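PDB 1JOV: HI1317 from Haemophilus influenzae, which probably interconverts the alpha and beta anomers of D-glucose 6-phosphate, as a member of the glucose-6-phosphate 1-epimerase family with a galactose mutarotase-like fold. Local coordinates for residues A[7-10]-A[11-15]; A[54-57]-A[58-61]; A[60-64]-A[65-69]; A[127-130]-A[131-135]; A[226-230]-A[231-235]. One frame throughout, in Å; residues are numbered along the deposited sequence. Where two conformers were deposited one is given.

Contact 1 of 5, residues A[7-10]-A[11-15]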
# COMPACT_ATOMS: atom_id res chain seq x y z
N LYS A 7 0.56 -4.04 -24.08
CA LYS A 7 1.26 -2.93 -24.70
C LYS A 7 2.62 -2.74 -24.11
O LYS A 7 2.85 -3.03 -22.95
CB LYS A 7 0.44 -1.61 -24.52
CG LYS A 7 0.82 -0.51 -25.46
CD LYS A 7 0.24 -0.98 -26.87
CE LYS A 7 -0.53 0.14 -27.49
NZ LYS A 7 -1.40 -0.35 -28.58
N THR A 8 3.55 -2.53 -25.06
CA THR A 8 4.97 -2.31 -24.84
C THR A 8 5.06 -0.79 -24.86
O THR A 8 5.13 -0.21 -25.94
CB THR A 8 5.92 -2.88 -25.90
OG1 THR A 8 5.73 -4.29 -26.00
CG2 THR A 8 7.37 -2.58 -25.53
N LEU A 9 5.08 -0.14 -23.70
CA LEU A 9 5.21 1.31 -23.69
C LEU A 9 6.67 1.70 -23.99
O LEU A 9 6.92 2.56 -24.88
CB LEU A 9 4.70 1.96 -22.39
CG LEU A 9 3.23 1.80 -22.04
CD1 LEU A 9 2.95 0.34 -21.58
CD2 LEU A 9 2.93 2.77 -20.91
N THR A 10 7.61 1.11 -23.24
CA THR A 10 9.06 1.24 -23.54
C THR A 10 9.66 -0.14 -23.31
O THR A 10 8.95 -1.03 -22.85
CB THR A 10 9.81 2.25 -22.63
OG1 THR A 10 10.10 1.62 -21.37
CG2 THR A 10 8.96 3.50 -22.41
N PRO A 11 10.94 -0.34 -23.61
CA PRO A 11 11.58 -1.64 -23.35
C PRO A 11 11.53 -2.00 -21.88
O PRO A 11 11.55 -3.21 -21.61
CB PRO A 11 13.06 -1.43 -23.79
CG PRO A 11 12.96 -0.34 -24.83
CD PRO A 11 11.87 0.60 -24.28
N GLU A 12 11.42 -1.01 -20.99
CA GLU A 12 11.43 -1.26 -19.57
C GLU A 12 10.02 -1.26 -18.95
O GLU A 12 9.89 -1.63 -17.78
CB GLU A 12 12.35 -0.23 -18.92
CG GLU A 12 13.81 -0.47 -19.43
CD GLU A 12 14.75 0.63 -19.10
OE1 GLU A 12 14.34 1.79 -19.29
OE2 GLU A 12 15.89 0.32 -18.66
N LEU A 13 8.98 -0.96 -19.73
CA LEU A 13 7.63 -0.75 -19.13
C LEU A 13 6.59 -1.38 -20.01
O LEU A 13 6.36 -0.89 -21.14
CB LEU A 13 7.32 0.72 -19.03
CG LEU A 13 6.15 1.14 -18.17
CD1 LEU A 13 6.24 0.64 -16.76
CD2 LEU A 13 6.12 2.70 -18.19
N HIS A 14 5.91 -2.41 -19.52
CA HIS A 14 4.91 -3.07 -20.30
C HIS A 14 3.61 -3.12 -19.61
O HIS A 14 3.56 -3.12 -18.38
CB HIS A 14 5.29 -4.54 -20.64
CG HIS A 14 6.63 -4.70 -21.28
ND1 HIS A 14 6.80 -5.04 -22.62
CD2 HIS A 14 7.87 -4.60 -20.76
CE1 HIS A 14 8.09 -5.11 -22.88
NE2 HIS A 14 8.76 -4.87 -21.77
N LEU A 15 2.56 -3.22 -20.39
CA LEU A 15 1.20 -3.37 -19.82
C LEU A 15 0.77 -4.79 -20.11
O LEU A 15 0.75 -5.19 -21.26
CB LEU A 15 0.24 -2.36 -20.43
CG LEU A 15 -1.15 -2.43 -19.78
CD1 LEU A 15 -0.98 -1.95 -18.27
CD2 LEU A 15 -2.21 -1.61 -20.41
O HOH W 1 12.47 2.29 -21.07

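Contact 2 of 5, residues A[54-57]-A[58-61]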
# COMPACT_ATOMS: atom_id res chain seq x y z
N VAL A 54 9.49 -6.47 -1.68
CA VAL A 54 9.17 -5.66 -0.50
C VAL A 54 7.70 -5.74 -0.12
O VAL A 54 7.34 -5.60 1.09
CB VAL A 54 9.60 -4.19 -0.67
CG1 VAL A 54 9.13 -3.37 0.48
CG2 VAL A 54 11.11 -4.12 -0.75
N LEU A 55 6.82 -5.93 -1.13
CA LEU A 55 5.40 -5.95 -0.85
C LEU A 55 4.80 -7.36 -0.90
O LEU A 55 5.30 -8.24 -1.66
CB LEU A 55 4.70 -5.10 -1.90
CG LEU A 55 5.12 -3.63 -1.84
CD1 LEU A 55 4.46 -2.92 -2.99
CD2 LEU A 55 4.67 -2.97 -0.54
N TRP A 56 3.75 -7.56 -0.17
CA TRP A 56 3.10 -8.86 -0.23
C TRP A 56 1.84 -8.81 -1.05
O TRP A 56 1.04 -7.82 -1.01
CB TRP A 56 2.78 -9.29 1.22
CG TRP A 56 1.97 -10.54 1.38
CD1 TRP A 56 2.51 -11.83 1.64
CD2 TRP A 56 0.57 -10.67 1.53
NE1 TRP A 56 1.50 -12.74 1.78
CE2 TRP A 56 0.29 -12.06 1.74
CE3 TRP A 56 -0.50 -9.80 1.40
CZ2 TRP A 56 -1.00 -12.55 1.86
CZ3 TRP A 56 -1.80 -10.27 1.48
CH2 TRP A 56 -2.04 -11.64 1.76
N LEU A 57 1.62 -9.88 -1.81
CA LEU A 57 0.43 -10.02 -2.65
C LEU A 57 -0.12 -11.42 -2.35
O LEU A 57 0.67 -12.37 -2.38
CB LEU A 57 0.74 -9.96 -4.14
CG LEU A 57 -0.40 -10.19 -5.09
CD1 LEU A 57 -1.49 -9.08 -4.90
CD2 LEU A 57 0.18 -10.09 -6.52
N SER A 58 -1.42 -11.51 -2.07
CA SER A 58 -2.03 -12.83 -1.75
C SER A 58 -1.79 -13.86 -2.84
O SER A 58 -1.92 -13.57 -4.05
CB SER A 58 -3.53 -12.69 -1.62
OG SER A 58 -4.10 -13.99 -1.51
N GLU A 59 -1.35 -15.05 -2.40
CA GLU A 59 -1.06 -16.12 -3.34
C GLU A 59 -2.33 -16.67 -3.98
O GLU A 59 -2.28 -17.37 -5.00
CB GLU A 59 -0.14 -17.21 -2.73
CG GLU A 59 -0.83 -18.15 -1.76
CD GLU A 59 -0.97 -17.62 -0.35
OE1 GLU A 59 -0.78 -16.40 -0.10
OE2 GLU A 59 -1.30 -18.44 0.54
N VAL A 60 -3.45 -16.25 -3.42
CA VAL A 60 -4.71 -16.62 -4.02
C VAL A 60 -5.47 -15.44 -4.61
O VAL A 60 -6.66 -15.52 -4.82
CB VAL A 60 -5.57 -17.39 -3.01
CG1 VAL A 60 -4.95 -18.73 -2.69
CG2 VAL A 60 -5.73 -16.56 -1.75
N GLU A 61 -4.74 -14.40 -4.91
CA GLU A 61 -5.37 -13.22 -5.48
C GLU A 61 -6.06 -13.51 -6.84
O GLU A 61 -5.42 -13.95 -7.78
CB GLU A 61 -4.37 -12.07 -5.65
CG GLU A 61 -4.88 -10.84 -6.40
CD GLU A 61 -6.16 -10.21 -5.82
OE1 GLU A 61 -6.26 -10.05 -4.59
OE2 GLU A 61 -7.05 -9.88 -6.62
O HOH W 2 1.27 -15.73 1.64

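Contact 3 of 5, residues A[60-64]-A[65-69]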
# COMPACT_ATOMS: atom_id res chain seq x y z
N VAL A 60 -3.45 -16.25 -3.42
CA VAL A 60 -4.71 -16.62 -4.02
C VAL A 60 -5.47 -15.44 -4.61
O VAL A 60 -6.66 -15.52 -4.82
CB VAL A 60 -5.57 -17.39 -3.01
CG1 VAL A 60 -4.95 -18.73 -2.69
CG2 VAL A 60 -5.73 -16.56 -1.75
N GLU A 61 -4.74 -14.40 -4.91
CA GLU A 61 -5.37 -13.22 -5.48
C GLU A 61 -6.06 -13.51 -6.84
O GLU A 61 -5.42 -13.95 -7.78
CB GLU A 61 -4.37 -12.07 -5.65
CG GLU A 61 -4.88 -10.84 -6.40
CD GLU A 61 -6.16 -10.21 -5.82
OE1 GLU A 61 -6.26 -10.05 -4.59
OE2 GLU A 61 -7.05 -9.88 -6.62
N PRO A 62 -7.38 -13.25 -6.88
CA PRO A 62 -8.16 -13.49 -8.12
C PRO A 62 -7.97 -12.60 -9.35
O PRO A 62 -8.29 -12.92 -10.53
CB PRO A 62 -9.66 -13.46 -7.65
CG PRO A 62 -9.69 -13.00 -6.13
CD PRO A 62 -8.24 -12.92 -5.72
N PHE A 63 -7.41 -11.42 -9.10
CA PHE A 63 -7.44 -10.45 -10.13
C PHE A 63 -8.70 -10.24 -10.97
O PHE A 63 -8.68 -10.17 -12.19
CB PHE A 63 -6.26 -10.54 -11.10
CG PHE A 63 -4.94 -10.25 -10.51
CD1 PHE A 63 -4.48 -8.94 -10.36
CD2 PHE A 63 -4.16 -11.28 -10.05
CE1 PHE A 63 -3.25 -8.70 -9.82
CE2 PHE A 63 -2.88 -11.07 -9.50
CZ PHE A 63 -2.42 -9.76 -9.40
N LYS A 64 -9.78 -10.02 -10.27
CA LYS A 64 -11.06 -9.78 -10.86
C LYS A 64 -11.49 -8.33 -10.88
O LYS A 64 -11.51 -7.66 -9.81
CB LYS A 64 -12.09 -10.59 -10.07
CG LYS A 64 -13.55 -10.29 -10.42
CD LYS A 64 -13.92 -10.69 -11.88
CE LYS A 64 -15.34 -10.16 -12.28
NZ LYS A 64 -15.59 -10.34 -13.74
N ASN A 65 -11.91 -7.86 -12.05
CA ASN A 65 -12.28 -6.48 -12.20
C ASN A 65 -13.34 -6.10 -11.19
O ASN A 65 -14.32 -6.80 -10.99
CB ASN A 65 -12.63 -6.05 -13.62
CG ASN A 65 -13.80 -6.82 -14.19
OD1 ASN A 65 -13.64 -7.93 -14.70
ND2 ASN A 65 -14.99 -6.24 -14.10
N GLY A 66 -13.13 -4.98 -10.50
CA GLY A 66 -14.08 -4.56 -9.50
C GLY A 66 -14.03 -5.10 -8.08
O GLY A 66 -14.84 -4.67 -7.22
N ASN A 67 -13.11 -6.03 -7.83
CA ASN A 67 -12.85 -6.70 -6.58
C ASN A 67 -11.43 -6.29 -6.08
O ASN A 67 -10.48 -6.49 -6.81
CB ASN A 67 -12.82 -8.20 -6.88
CG ASN A 67 -12.60 -9.03 -5.67
OD1 ASN A 67 -11.52 -9.61 -5.50
ND2 ASN A 67 -13.60 -9.07 -4.75
N ALA A 68 -11.41 -5.72 -4.92
CA ALA A 68 -10.19 -5.13 -4.37
C ALA A 68 -9.13 -6.16 -4.32
O ALA A 68 -9.39 -7.32 -3.93
CB ALA A 68 -10.41 -4.53 -3.00
N ILE A 69 -7.93 -5.82 -4.77
CA ILE A 69 -6.82 -6.73 -4.75
C ILE A 69 -6.22 -6.80 -3.36
O ILE A 69 -5.98 -5.78 -2.71
CB ILE A 69 -5.71 -6.26 -5.78
CG1 ILE A 69 -6.26 -6.35 -7.22
CG2 ILE A 69 -4.34 -6.97 -5.65
CD1 ILE A 69 -5.45 -5.45 -8.23
O HOH W 3 -9.53 -9.07 -7.47
O HOH W 4 -8.67 -9.91 -3.65

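Contact 4 of 5, residues A[127-130]-A[131-135]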
# COMPACT_ATOMS: atom_id res chain seq x y z
N MET A 127 4.32 7.63 -8.20
CA MET A 127 5.23 6.66 -7.65
C MET A 127 6.62 6.93 -8.21
O MET A 127 6.74 7.03 -9.40
CB MET A 127 4.83 5.22 -8.04
CG MET A 127 3.37 4.90 -7.57
SD MET A 127 2.97 3.19 -8.11
CE MET A 127 1.21 3.16 -7.65
N VAL A 128 7.63 7.09 -7.35
CA VAL A 128 8.97 7.39 -7.76
C VAL A 128 9.86 6.23 -7.27
O VAL A 128 9.95 5.97 -6.08
CB VAL A 128 9.49 8.75 -7.20
CG1 VAL A 128 10.89 9.04 -7.73
CG2 VAL A 128 8.54 9.87 -7.55
N PHE A 129 10.50 5.55 -8.21
CA PHE A 129 11.38 4.41 -7.94
C PHE A 129 12.87 4.72 -8.14
O PHE A 129 13.31 5.09 -9.23
CB PHE A 129 11.03 3.24 -8.90
CG PHE A 129 9.57 2.82 -8.85
CD1 PHE A 129 9.16 1.86 -7.93
CD2 PHE A 129 8.61 3.36 -9.69
CE1 PHE A 129 7.86 1.44 -7.83
CE2 PHE A 129 7.30 2.94 -9.61
CZ PHE A 129 6.89 1.97 -8.68
N THR A 130 13.60 4.56 -7.06
CA THR A 130 15.06 4.71 -7.00
C THR A 130 15.50 3.48 -6.19
O THR A 130 15.02 2.36 -6.41
CB THR A 130 15.43 6.03 -6.24
OG1 THR A 130 14.79 6.07 -4.93
CG2 THR A 130 14.98 7.25 -7.03
N ASP A 131 16.43 3.63 -5.26
CA ASP A 131 16.58 2.54 -4.31
C ASP A 131 15.45 2.56 -3.30
O ASP A 131 15.31 1.64 -2.48
CB ASP A 131 17.92 2.70 -3.54
CG ASP A 131 18.02 4.04 -2.80
OD1 ASP A 131 17.95 5.11 -3.46
OD2 ASP A 131 18.18 4.13 -1.54
N LYS A 132 14.66 3.59 -3.32
CA LYS A 132 13.54 3.66 -2.40
C LYS A 132 12.26 3.73 -3.26
O LYS A 132 12.34 3.86 -4.48
CB LYS A 132 13.71 4.85 -1.44
CG LYS A 132 15.08 4.96 -0.79
CD LYS A 132 15.09 6.04 0.31
CE LYS A 132 16.24 5.84 1.29
NZ LYS A 132 16.40 7.01 2.20
N CYS A 133 11.05 3.66 -2.64
CA CYS A 133 9.77 3.79 -3.38
C CYS A 133 8.96 4.91 -2.76
O CYS A 133 8.49 4.79 -1.63
CB CYS A 133 8.98 2.48 -3.39
SG CYS A 133 7.31 2.62 -4.09
N HIS A 134 8.79 6.02 -3.52
CA HIS A 134 8.01 7.07 -2.86
C HIS A 134 6.62 7.15 -3.51
O HIS A 134 6.51 7.54 -4.68
CB HIS A 134 8.77 8.41 -2.99
CG HIS A 134 8.19 9.50 -2.13
ND1 HIS A 134 8.74 10.77 -2.06
CD2 HIS A 134 7.12 9.51 -1.30
CE1 HIS A 134 8.03 11.51 -1.22
NE2 HIS A 134 7.04 10.77 -0.75
N LEU A 135 5.58 6.81 -2.81
CA LEU A 135 4.23 6.79 -3.31
C LEU A 135 3.39 7.91 -2.66
O LEU A 135 3.30 7.95 -1.43
CB LEU A 135 3.67 5.44 -2.93
CG LEU A 135 2.36 5.06 -3.53
CD1 LEU A 135 2.22 3.55 -3.53
CD2 LEU A 135 1.22 5.70 -2.78

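Contact 5 of 5, residues A[226-230]-A[231-235]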
# COMPACT_ATOMS: atom_id res chain seq x y z
N TRP A 226 -1.74 -3.58 11.31
CA TRP A 226 -2.76 -4.63 11.15
C TRP A 226 -2.22 -5.99 10.67
O TRP A 226 -1.49 -6.05 9.71
CB TRP A 226 -3.81 -4.26 10.13
CG TRP A 226 -4.84 -5.31 9.86
CD1 TRP A 226 -5.71 -5.90 10.76
CD2 TRP A 226 -5.04 -6.01 8.61
NE1 TRP A 226 -6.49 -6.84 10.14
CE2 TRP A 226 -6.11 -6.91 8.80
CE3 TRP A 226 -4.49 -5.89 7.31
CZ2 TRP A 226 -6.56 -7.74 7.79
CZ3 TRP A 226 -4.94 -6.72 6.30
CH2 TRP A 226 -5.99 -7.61 6.52
N ASN A 227 -2.65 -7.09 11.33
CA ASN A 227 -2.34 -8.49 10.94
C ASN A 227 -3.54 -9.29 11.41
O ASN A 227 -3.91 -9.22 12.57
CB ASN A 227 -0.99 -8.98 11.52
CG ASN A 227 -0.62 -10.41 11.01
OD1 ASN A 227 -1.34 -11.38 11.31
ND2 ASN A 227 0.41 -10.50 10.15
N PRO A 228 -4.24 -9.94 10.50
CA PRO A 228 -5.50 -10.58 10.82
C PRO A 228 -5.28 -11.87 11.66
O PRO A 228 -6.23 -12.42 12.23
CB PRO A 228 -6.06 -10.95 9.43
CG PRO A 228 -4.86 -11.12 8.57
CD PRO A 228 -3.86 -10.15 9.09
N TRP A 229 -4.06 -12.35 11.64
CA TRP A 229 -3.66 -13.50 12.45
C TRP A 229 -4.59 -14.68 12.07
O TRP A 229 -4.55 -15.16 10.93
CB TRP A 229 -3.63 -13.12 13.95
CG TRP A 229 -2.96 -14.12 14.84
CD1 TRP A 229 -3.58 -15.10 15.55
CD2 TRP A 229 -1.55 -14.26 15.10
NE1 TRP A 229 -2.67 -15.86 16.24
CE2 TRP A 229 -1.41 -15.34 16.01
CE3 TRP A 229 -0.39 -13.57 14.67
CZ2 TRP A 229 -0.20 -15.79 16.43
CZ3 TRP A 229 0.84 -14.00 15.16
CH2 TRP A 229 0.91 -15.12 16.02
N HIS A 230 -5.46 -15.15 12.98
CA HIS A 230 -6.29 -16.32 12.62
C HIS A 230 -7.66 -16.07 11.99
O HIS A 230 -8.35 -17.02 11.61
CB HIS A 230 -6.45 -17.26 13.80
CG HIS A 230 -5.26 -18.14 14.01
ND1 HIS A 230 -5.25 -19.15 14.94
CD2 HIS A 230 -4.08 -18.20 13.36
CE1 HIS A 230 -4.09 -19.77 14.88
NE2 HIS A 230 -3.36 -19.21 13.93
N LYS A 231 -8.10 -14.78 11.88
CA LYS A 231 -9.42 -14.49 11.29
C LYS A 231 -9.42 -14.83 9.84
O LYS A 231 -8.47 -14.55 9.10
CB LYS A 231 -9.78 -13.01 11.36
CG LYS A 231 -10.02 -12.47 12.76
CD LYS A 231 -10.28 -10.98 12.74
CE LYS A 231 -11.75 -10.66 12.90
NZ LYS A 231 -12.01 -9.20 12.85
N LYS A 232 -10.49 -15.47 9.41
CA LYS A 232 -10.58 -15.78 8.00
C LYS A 232 -10.71 -14.39 7.35
O LYS A 232 -11.38 -13.51 7.89
CB LYS A 232 -11.76 -16.67 7.74
CG LYS A 232 -12.40 -16.63 6.38
CD LYS A 232 -13.69 -17.48 6.46
CE LYS A 232 -13.95 -18.32 5.21
NZ LYS A 232 -14.80 -19.53 5.50
N THR A 233 -10.05 -14.21 6.24
CA THR A 233 -10.01 -12.89 5.62
C THR A 233 -10.17 -13.14 4.14
O THR A 233 -9.43 -13.93 3.55
CB THR A 233 -8.67 -12.21 5.87
OG1 THR A 233 -8.33 -12.30 7.26
CG2 THR A 233 -8.74 -10.74 5.46
N SER A 234 -11.14 -12.48 3.52
CA SER A 234 -11.46 -12.70 2.10
C SER A 234 -10.22 -12.41 1.26
O SER A 234 -9.46 -11.47 1.56
CB SER A 234 -12.63 -11.85 1.62
OG SER A 234 -12.30 -10.48 1.64
N GLY A 235 -9.99 -13.26 0.27
CA GLY A 235 -8.80 -13.21 -0.55
C GLY A 235 -7.46 -13.61 0.08
O GLY A 235 -6.47 -13.50 -0.64

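Contact 1 of 5, residues A[7-10]-A[11-15]
With chi1 at 80°, Thr10 sets OG1 between its own backbone N and carbonyl carbon and turns it toward the bend of the chain, where it accepts the backbone N-H of Glu12 at 3.0 Å. The same hydroxyl shares water 1 with the Glu12 carboxylate, the water donating to OE1. Backbone and side chain thus both brace the type I turn from Thr10 to Leu13, which is closed by Leu13 N bonding to Thr10 O at 3.1 Å. Beyond the turn the strands pair as an antiparallel beta hairpin at the edge of the five-stranded sheet, and the nearly straight bond from Leu15 N to Lys7 O is short, 2.6 Å. A classic bulge interrupts this ladder: Leu9 and Thr10 both face Leu13, and Leu13 O accepts from Leu9 N at 3.0 Å and from Thr10 N at 3.2 Å. Leu9 uses both methyls, CD1 against Leu15 CB at 4.0 Å and CD2 against Leu13 CD2. On the face away from Lys7 and Leu15, Thr8 and His14 run side by side, Thr8 CG2 lying 3.7 Å from His14 CE1 in one of two histidine conformers. Leu98, Tyr101 and Ile103 of strand 97-104 touch Leu9 and Thr10.

Contact 2 of 5, residues A[54-57]-A[58-61]
The long loop between strands 41-47 and 75-76 bends at a type I turn, Ser58 to Glu61, and Trp56 lays its indole against the start of that turn. The six-membered ring does the touching: CH2 is 3.7 Å from Ser58 CA and 3.8 Å from Ser58 CB, and one ring face carries the Ser58 backbone N, displaced toward the rim. At the indole edge, in the ring plane, NE1 donates to water 2 at 3.0 Å, and this water donates in turn to Glu59 OE1. The turn itself is tied twice, since Glu61 N bonds to Ser58 O at 3.1 Å while Ser58 OG accepts from Val60 N at 3.0 Å, making an ST turn within the beta turn. For this the serine hydroxyl stands opposite its own backbone N (chi1 172°); the same OG also bonds to Gly235 O. Leu57 packs on another part of the turn, its CD1 meeting Glu61 CG at 4.1 Å with the two side chains nearly perpendicular. Beyond this methylene contact, the Glu61 carboxylate bonds to the backbone N-H of Arg70. About 8 Å separates the Trp56 side chain from that of His150, a predicted active-site residue.

Contact 3 of 5, residues A[60-64]-A[65-69]
Apolar contact across this loop centres on Ile69, whose CD1 meets Phe63 CD1 at 4.2 Å and whose CG2 touches Glu61 CG. That glutamate methylene also lies over one face of the Phe63 ring, toward its rim. In plain van der Waals contact, the Glu61 side chain crosses the isoleucine at about a right angle and rests its carboxylate against Ile69 CA, CG1 and CG2. Direct hydrogen bonds come next. Lys64 O accepts from Asn67 N at 3.0 Å and closes a type II turn, with Gly66 at a positive phi of 85°, a backbone shape suited to a residue without a side chain. Lys64 and Asn65 run alongside each other, and in one of two Asn65 conformers NZ lies 3.2 Å from OD1; the stronger partner of this ammonium is Asp20, in a salt bridge. Glu61 OE2 takes the Phe63 N-H at 2.9 Å on its anti side. Water-mediated links complete the set: water 3 accepts from Lys64 N at 3.0 Å and lies close to Glu61 OE2 and Asn67 O, and water 4 lies between Glu61 OE1 and Ala68 O. With OE1 bound to Arg70 N, each carboxylate oxygen meets a backbone N-H and a water, an environment that would probably stabilise the ionised form of Glu61 while its CG touches both Phe63 and Ile69.

Contact 4 of 5, residues A[127-130]-A[131-135]
A cysteine sulfur beside an aromatic ring marks this hairpin: Cys133 SG lies 4.8 Å from the centroid of the Phe129 ring and meets it obliquely, 44° off the normal. Its nearest ring atom is Phe129 CE1, at 4.0 Å. The two residues form a non-hydrogen-bonded antiparallel pair, and their side chains rise from the same sheet face. Opposed torsions bring them together, for Phe129 swings CG to the side of its backbone N (chi1 -55°) whereas Cys133 carries SG opposite its own N (chi1 172°). Farther along that face Met127 and Leu135 lie side by side, CG to CG at 4.2 Å. Leu42 and Trp45 of strand 41-47 touch this layer, so it belongs to the interface between the eight-stranded sheet and the five-stranded one. The other face carries Val128 and His134, a hydrogen-bonded pair with Val128 N to His134 O at 2.9 Å and His134 N to Val128 O at 2.8 Å. The imidazole leads away from the valine, and NE2 bonds to Ser263 OG on strand 261-268. At the tight end of the hairpin, Thr130 N donates almost straight to Lys132 O at 3.0 Å, and Thr130 OG1 accepts the Lys132 N-H at the same length. Backbone and hydroxyl of Thr130 thus both grip Lys132 across Asp131, fixing the reversal with polar bonds, while Met127, Phe129 and Cys133 join the sheets through sulfur and hydrocarbon contacts.

Contact 5 of 5, residues A[226-230]-A[231-235]
Packing is tightest where Thr233 meets Pro228: the hydroxyl OG1 comes within 3.4 Å of Pro228 CB, the two side chains crossing at about a right angle. Behind them stands Trp226, with Pro228 CD over one face of its indole, toward the rim, and the Thr233 methyl CG2 at the ring edge, 4.3 Å from CH2. Thr233 divides its branches between these neighbours because chi1 of -49° puts OG1 beside the backbone N and CG2 opposite it. OG1 also donates to Lys231 O at 2.9 Å. The chain reverses through a type II' turn from Pro228 to Lys231, closed by Lys231 N donating to Pro228 O at 3.0 Å. An Asx turn overlaps its start, Asn227 OD1 accepting from Trp229 N at 2.9 Å, and Asn227 ND2 bonds to Tyr241 O. The outer side is looser. His230, Lys231 and Lys232 are exposed, and both lysine chains lead away from the turn; even so, the His230 ring has Trp229 NE1 over its centre. Trp226 lies about 4 Å, side chain to side chain, from each of His150 and Glu248, the predicted active-site residues. Polar bonds fix the turn, while Pro228 and Thr233 pack on Trp226, consistent with a defined wall beside the probable active site; the outer side is exposed, with Lys232 poorly ordered.

From the N terminus, contact 1 closes the first hairpin, at an edge of the five-stranded sheet. Contacts 2 and 3 follow in the loop that leads from this sheet to strand 75-76; they share Val60 and Glu61, and Leu57 of the former packs on Phe63 and Ile69 of the latter. Contact 4 closes the hairpin of strands 121-129 and 133-139 in the eight-stranded sheet. Contact 5 closes the turn after strand 222-227 of the seven-stranded sheet and touches the earlier loop, Gly235 meeting Ser58 and Val60. None nests in another; apart from the overlap of contacts 2 and 3 they follow in series, and contacts 4 and 5 lie on opposite sides of the chain's centre.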